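PDB 5V01: competence damage-inducible protein A from Klebsiella pneumoniae subsp. pneumoniae MGH 78578, which is of uncharacterised function but belongs to the CinA family, some relatives of which have nicotinamide-nucleotide amidase activity, though whether this protein shares it is unknown. Local coordinates for residues 75-78 and 79-82; 84-88 and 89-93. All blocks are in the same frame, centred on the assembly; numbering follows the deposited sequence.

Contact 1. Residues 75-78 and 79-82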
ATOM      1  N   GLN A  75      13.785  -0.278  -8.450  1.00 13.78           N
ATOM      2  CA  GLN A  75      14.914  -0.190  -9.397  1.00 13.62           C
ATOM      3  C   GLN A  75      14.556   0.644 -10.620  1.00 13.94           C
ATOM      4  O   GLN A  75      15.113   0.459 -11.697  1.00 16.12           O
ATOM      5  CB  GLN A  75      15.453  -1.562  -9.803  1.00 16.63           C
ATOM      6  CG  GLN A  75      15.988  -2.387  -8.654  1.00 18.46           C
ATOM      7  CD  GLN A  75      14.897  -3.060  -7.871  1.00 20.14           C
ATOM      8  OE1 GLN A  75      13.978  -3.649  -8.447  1.00 23.04           O
ATOM      9  NE2 GLN A  75      14.972  -2.960  -6.545  1.00 23.14           N
ATOM     10  N   VAL A  76      13.687   1.636 -10.450  1.00 13.67           N
ATOM     11  CA  VAL A  76      13.434   2.592 -11.540  1.00 14.29           C
ATOM     12  C   VAL A  76      14.763   3.310 -11.770  1.00 14.77           C
ATOM     13  O   VAL A  76      15.439   3.705 -10.831  1.00 16.18           O
ATOM     14  CB  VAL A  76      12.281   3.560 -11.191  1.00 13.77           C
ATOM     15  CG1 VAL A  76      12.132   4.633 -12.259  1.00 14.99           C
ATOM     16  CG2 VAL A  76      10.962   2.797 -11.023  1.00 13.93           C
ATOM     17  N   ARG A  77      15.126   3.468 -13.038  1.00 14.47           N
ATOM     18  CA  ARG A  77      16.404   4.102 -13.396  1.00 15.20           C
ATOM     19  C   ARG A  77      16.398   5.582 -13.083  1.00 13.57           C
ATOM     20  O   ARG A  77      15.454   6.295 -13.419  1.00 15.25           O
ATOM     21  CB  ARG A  77      16.687   3.958 -14.878  1.00 16.20           C
ATOM     22  CG  ARG A  77      16.860   2.546 -15.335  1.00 16.66           C
ATOM     23  CD  ARG A  77      17.094   2.598 -16.836  1.00 17.59           C
ATOM     24  NE  ARG A  77      17.350   1.277 -17.377  1.00 19.27           N
ATOM     25  CZ  ARG A  77      17.474   1.007 -18.678  1.00 18.31           C
ATOM     26  NH1 ARG A  77      17.363   1.976 -19.569  1.00 20.55           N
ATOM     27  NH2 ARG A  77      17.724  -0.229 -19.067  1.00 19.99           N
ATOM     28  N   ALA A  78      17.504   6.082 -12.536  1.00 15.44           N
ATOM     29  CA  ALA A  78      17.632   7.518 -12.266  1.00 17.50           C
ATOM     30  C   ALA A  78      17.450   8.331 -13.561  1.00 17.14           C
ATOM     31  O   ALA A  78      16.804   9.379 -13.568  1.00 18.11           O
ATOM     32  CB  ALA A  78      18.981   7.828 -11.628  1.00 18.63           C
ATOM     33  N   GLU A  79      18.052   7.818 -14.632  0.50 17.53           N
ATOM     34  CA  GLU A  79      17.980   8.418 -15.947  0.50 20.32           C
ATOM     35  C   GLU A  79      16.541   8.568 -16.452  0.50 18.33           C
ATOM     36  O   GLU A  79      16.179   9.585 -17.042  0.50 20.39           O
ATOM     37  CB  GLU A  79      18.823   7.557 -16.892  0.50 22.85           C
ATOM     38  CG  GLU A  79      20.297   7.497 -16.492  0.50 26.70           C
ATOM     39  CD  GLU A  79      20.617   6.761 -15.179  0.50 26.30           C
ATOM     40  OE1 GLU A  79      19.966   5.709 -14.822  0.50 12.99           O
ATOM     41  OE2 GLU A  79      21.580   7.265 -14.517  0.50 22.72           O
ATOM     42  N   THR A  80      15.723   7.555 -16.200  1.00 16.91           N
ATOM     43  CA  THR A  80      14.309   7.576 -16.592  1.00 17.34           C
ATOM     44  C   THR A  80      13.562   8.694 -15.876  1.00 16.25           C
ATOM     45  O   THR A  80      12.797   9.456 -16.478  1.00 17.61           O
ATOM     46  CB  THR A  80      13.655   6.220 -16.334  1.00 17.94           C
ATOM     47  OG1 THR A  80      14.322   5.236 -17.133  1.00 18.74           O
ATOM     48  CG2 THR A  80      12.171   6.260 -16.667  1.00 17.83           C
ATOM     49  N   LEU A  81      13.795   8.786 -14.576  1.00 16.02           N
ATOM     50  CA  LEU A  81      13.161   9.827 -13.796  1.00 17.69           C
ATOM     51  C   LEU A  81      13.662  11.214 -14.181  1.00 17.86           C
ATOM     52  O   LEU A  81      12.862  12.140 -14.274  1.00 18.76           O
ATOM     53  CB  LEU A  81      13.355   9.578 -12.313  1.00 16.79           C
ATOM     54  CG  LEU A  81      12.601   8.344 -11.810  1.00 17.54           C
ATOM     55  CD1 LEU A  81      13.202   7.817 -10.522  1.00 19.29           C
ATOM     56  CD2 LEU A  81      11.114   8.601 -11.641  1.00 19.42           C
ATOM     57  N   ALA A  82      14.963  11.346 -14.464  1.00 17.84           N
ATOM     58  CA  ALA A  82      15.512  12.654 -14.855  1.00 19.86           C
ATOM     59  C   ALA A  82      14.914  13.184 -16.168  1.00 20.89           C
ATOM     60  O   ALA A  82      14.523  14.354 -16.244  1.00 23.59           O
ATOM     61  CB  ALA A  82      17.031  12.583 -14.960  1.00 19.78           C
TER
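Val76 and Leu81 meet at the start of helix 78-84. Val76 CG1 touches Leu81 CG at 3.8 Å and lies equally close to CD1. The two side chains cross at about a right angle. In Val76 this branch stands opposite the backbone N (chi1 174°), which turns it to the leucine.

Beside this apolar pair, Arg77 CB lies 3.5 Å from Thr80 OG1. The arginine chain then runs outward, extended, and its CD still passes the same oxygen at 3.8 Å. Glu79 is modelled in two conformers, so the place of its carboxylate near the first turn is doubtful.

The backbone bonds of the first turn bring these side chains together. Arg77 is the N-cap residue, and its O accepts a nearly straight bond from Leu81 N at 3.2 Å. Thr80 N adds a weak bond to the same oxygen. In the next step Ala82 N binds Ala78 O at 2.8 Å.

Helix 89-103 supplies the outer layer. Its Glu94 binds Thr80 OG1 through OE2 and Arg77 N through OE1. Val76 also packs on Met95 of that helix.

The chemistry is thus divided. Apolar carbons fill the buried side, while one carboxylate ties the helix start to its neighbour: it satisfies both the hydroxyl of the buried Thr80 and the N-H of the N-cap residue.

Contact 2. Residues 84-88 and 89-93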
ATOM      1  N   HIS A  84      12.126  11.824 -17.995  1.00 18.40           N
ATOM      2  CA  HIS A  84      10.671  11.691 -18.197  1.00 17.97           C
ATOM      3  C   HIS A  84       9.820  12.090 -16.992  1.00 16.57           C
ATOM      4  O   HIS A  84       8.633  12.318 -17.169  1.00 18.62           O
ATOM      5  CB  HIS A  84      10.315  10.258 -18.620  1.00 19.36           C
ATOM      6  CG  HIS A  84      11.013   9.795 -19.863  1.00 20.30           C
ATOM      7  ND1 HIS A  84      10.584  10.141 -21.124  1.00 25.31           N
ATOM      8  CD2 HIS A  84      12.069   8.966 -20.037  1.00 21.99           C
ATOM      9  CE1 HIS A  84      11.378   9.582 -22.021  1.00 25.42           C
ATOM     10  NE2 HIS A  84      12.285   8.862 -21.390  1.00 26.33           N
ATOM     11  N   SER A  85      10.431  12.179 -15.800  1.00 17.85           N
ATOM     12  CA  SER A  85       9.741  12.383 -14.526  1.00 17.69           C
ATOM     13  C   SER A  85       9.036  11.112 -14.081  1.00 18.28           C
ATOM     14  O   SER A  85       8.878  10.160 -14.847  1.00 16.95           O
ATOM     15  CB  SER A  85       8.745  13.552 -14.542  1.00 18.48           C
ATOM     16  OG  SER A  85       7.457  13.146 -14.969  1.00 18.95           O
ATOM     17  N   ALA A  86       8.608  11.121 -12.827  1.00 17.49           N
ATOM     18  CA  ALA A  86       7.872   9.996 -12.285  1.00 16.76           C
ATOM     19  C   ALA A  86       6.460   9.848 -12.864  1.00 17.42           C
ATOM     20  O   ALA A  86       5.889   8.749 -12.800  1.00 19.31           O
ATOM     21  CB  ALA A  86       7.797  10.097 -10.782  1.00 17.65           C
ATOM     22  N   VAL A  87       5.893  10.931 -13.396  1.00 15.71           N
ATOM     23  CA  VAL A  87       4.558  10.888 -14.006  1.00 16.64           C
ATOM     24  C   VAL A  87       4.774  10.808 -15.499  1.00 15.60           C
ATOM     25  O   VAL A  87       4.830  11.813 -16.207  1.00 17.56           O
ATOM     26  CB  VAL A  87       3.692  12.077 -13.566  1.00 16.61           C
ATOM     27  CG1 VAL A  87       2.326  12.047 -14.252  1.00 17.87           C
ATOM     28  CG2 VAL A  87       3.501  12.059 -12.063  1.00 16.53           C
ATOM     29  N   SER A  88       4.943   9.579 -15.953  1.00 14.79           N
ATOM     30  CA  SER A  88       5.306   9.304 -17.335  1.00 16.03           C
ATOM     31  C   SER A  88       5.059   7.850 -17.663  1.00 16.30           C
ATOM     32  O   SER A  88       5.022   6.968 -16.786  1.00 16.84           O
ATOM     33  CB  SER A  88       6.788   9.632 -17.582  1.00 17.31           C
ATOM     34  OG  SER A  88       7.653   8.742 -16.864  1.00 17.74           O
ATOM     35  N   GLU A  89       4.884   7.601 -18.950  1.00 16.45           N
ATOM     36  CA  GLU A  89       4.840   6.242 -19.463  1.00 16.30           C
ATOM     37  C   GLU A  89       6.071   5.419 -19.054  1.00 17.45           C
ATOM     38  O   GLU A  89       5.942   4.294 -18.592  1.00 16.81           O
ATOM     39  CB  GLU A  89       4.708   6.257 -20.986  1.00 18.08           C
ATOM     40  CG  GLU A  89       4.483   4.874 -21.557  1.00 21.43           C
ATOM     41  CD  GLU A  89       4.271   4.842 -23.052  1.00 24.83           C
ATOM     42  OE1 GLU A  89       4.985   5.549 -23.767  1.00 32.88           O
ATOM     43  OE2 GLU A  89       3.420   4.067 -23.503  1.00 30.88           O
ATOM     44  N   ALA A  90       7.272   5.977 -19.233  1.00 16.25           N
ATOM     45  CA  ALA A  90       8.487   5.228 -18.949  1.00 16.12           C
ATOM     46  C   ALA A  90       8.590   4.830 -17.481  1.00 15.69           C
ATOM     47  O   ALA A  90       8.984   3.713 -17.156  1.00 16.98           O
ATOM     48  CB  ALA A  90       9.712   6.021 -19.365  1.00 17.37           C
ATOM     49  N   CYS A  91       8.189   5.733 -16.597  1.00 14.34           N
ATOM     50  CA  CYS A  91       8.236   5.417 -15.171  1.00 15.01           C
ATOM     51  C   CYS A  91       7.255   4.317 -14.802  1.00 13.79           C
ATOM     52  O   CYS A  91       7.640   3.371 -14.116  1.00 14.24           O
ATOM     53  CB  CYS A  91       7.957   6.629 -14.330  1.00 16.08           C
ATOM     54  SG  CYS A  91       8.058   6.254 -12.551  1.00 17.30           S
ATOM     55  N   VAL A  92       6.002   4.416 -15.246  1.00 13.81           N
ATOM     56  CA  VAL A  92       5.043   3.363 -14.881  1.00 13.72           C
ATOM     57  C   VAL A  92       5.442   2.014 -15.488  1.00 13.56           C
ATOM     58  O   VAL A  92       5.233   0.970 -14.880  1.00 13.83           O
ATOM     59  CB  VAL A  92       3.542   3.707 -15.141  1.00 14.15           C
ATOM     60  CG1 VAL A  92       3.066   4.779 -14.176  1.00 16.58           C
ATOM     61  CG2 VAL A  92       3.237   4.032 -16.597  1.00 14.86           C
ATOM     62  N   GLN A  93       6.033   2.026 -16.697  1.00 13.74           N
ATOM     63  CA  GLN A  93       6.583   0.769 -17.243  1.00 15.59           C
ATOM     64  C   GLN A  93       7.612   0.166 -16.290  1.00 13.33           C
ATOM     65  O   GLN A  93       7.532  -1.014 -15.946  1.00 14.88           O
ATOM     66  CB  GLN A  93       7.220   0.977 -18.617  1.00 16.71           C
ATOM     67  CG  GLN A  93       6.223   1.223 -19.712  1.00 19.49           C
ATOM     68  CD  GLN A  93       6.840   1.712 -20.999  1.00 23.72           C
ATOM     69  OE1 GLN A  93       7.880   2.377 -21.001  1.00 28.23           O
ATOM     70  NE2 GLN A  93       6.195   1.392 -22.102  1.00 26.75           N
TER
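Ser88 caps helix 89-103 at its N-terminus, and its side chain reaches the first turn. Its OG accepts a bond from Cys91 N at 3.1 Å, with an N-H...O angle of 156°. The same hydroxyl donates to Ser85 O at 2.8 Å, so two bonds hold it between the loop and the helix. A chi1 of 67° sets OG between the backbone N and the carbonyl carbon, where it faces Cys91 N. The backbone adds a bond from Val92 N to Ser88 O.

A second polar motif shapes the loop before the cap. Ser85 has left the preceding helix with positive phi. Its OG accepts from Val87 N in an ST turn and donates to His84 O, in the carbonyl plane and on a lone pair.

Two contacts are apolar in kind. Ala90 CB sits over one face of the His84 ring in a CH-pi contact, 4.2 Å from the centroid and offset toward the rim. Ala86 CB packs 4.2 Å from Cys91 SG. Val92 instead lays its CG2 against the carbonyl oxygen of Ser88, and its side chain also packs on Trp130 of strand 128-135.

Cys91 turns its sulfur to the loop, with SG opposite the backbone N (chi1 -178°). Ala86 O accepts a bond from Ser112 OG. The same oxygen also lies 3.3 Å from Cys91 SG.

How the contacts relate
Both contacts are helix starts, in series along the chain, with centres 9 Å apart. Contact 1 begins helix 78-84 and contact 2 begins helix 89-103. Contact 1 lies farther from the chain centre, about 18 Å against 12 Å between centres, and more of its touching residues are exposed. Contact 2 sits nearer the sheet. The N-caps differ too: the first relies on a residue from the other helix, the second on its own serine. The contacts touch directly. Leu81 CD2 packs 3.6 Å from Ala86 CA in the loop, and Thr80 CG2 meets Ala90 CB at 3.7 Å. Helix 78-84 thus packs on both the loop and the start of helix 89-103.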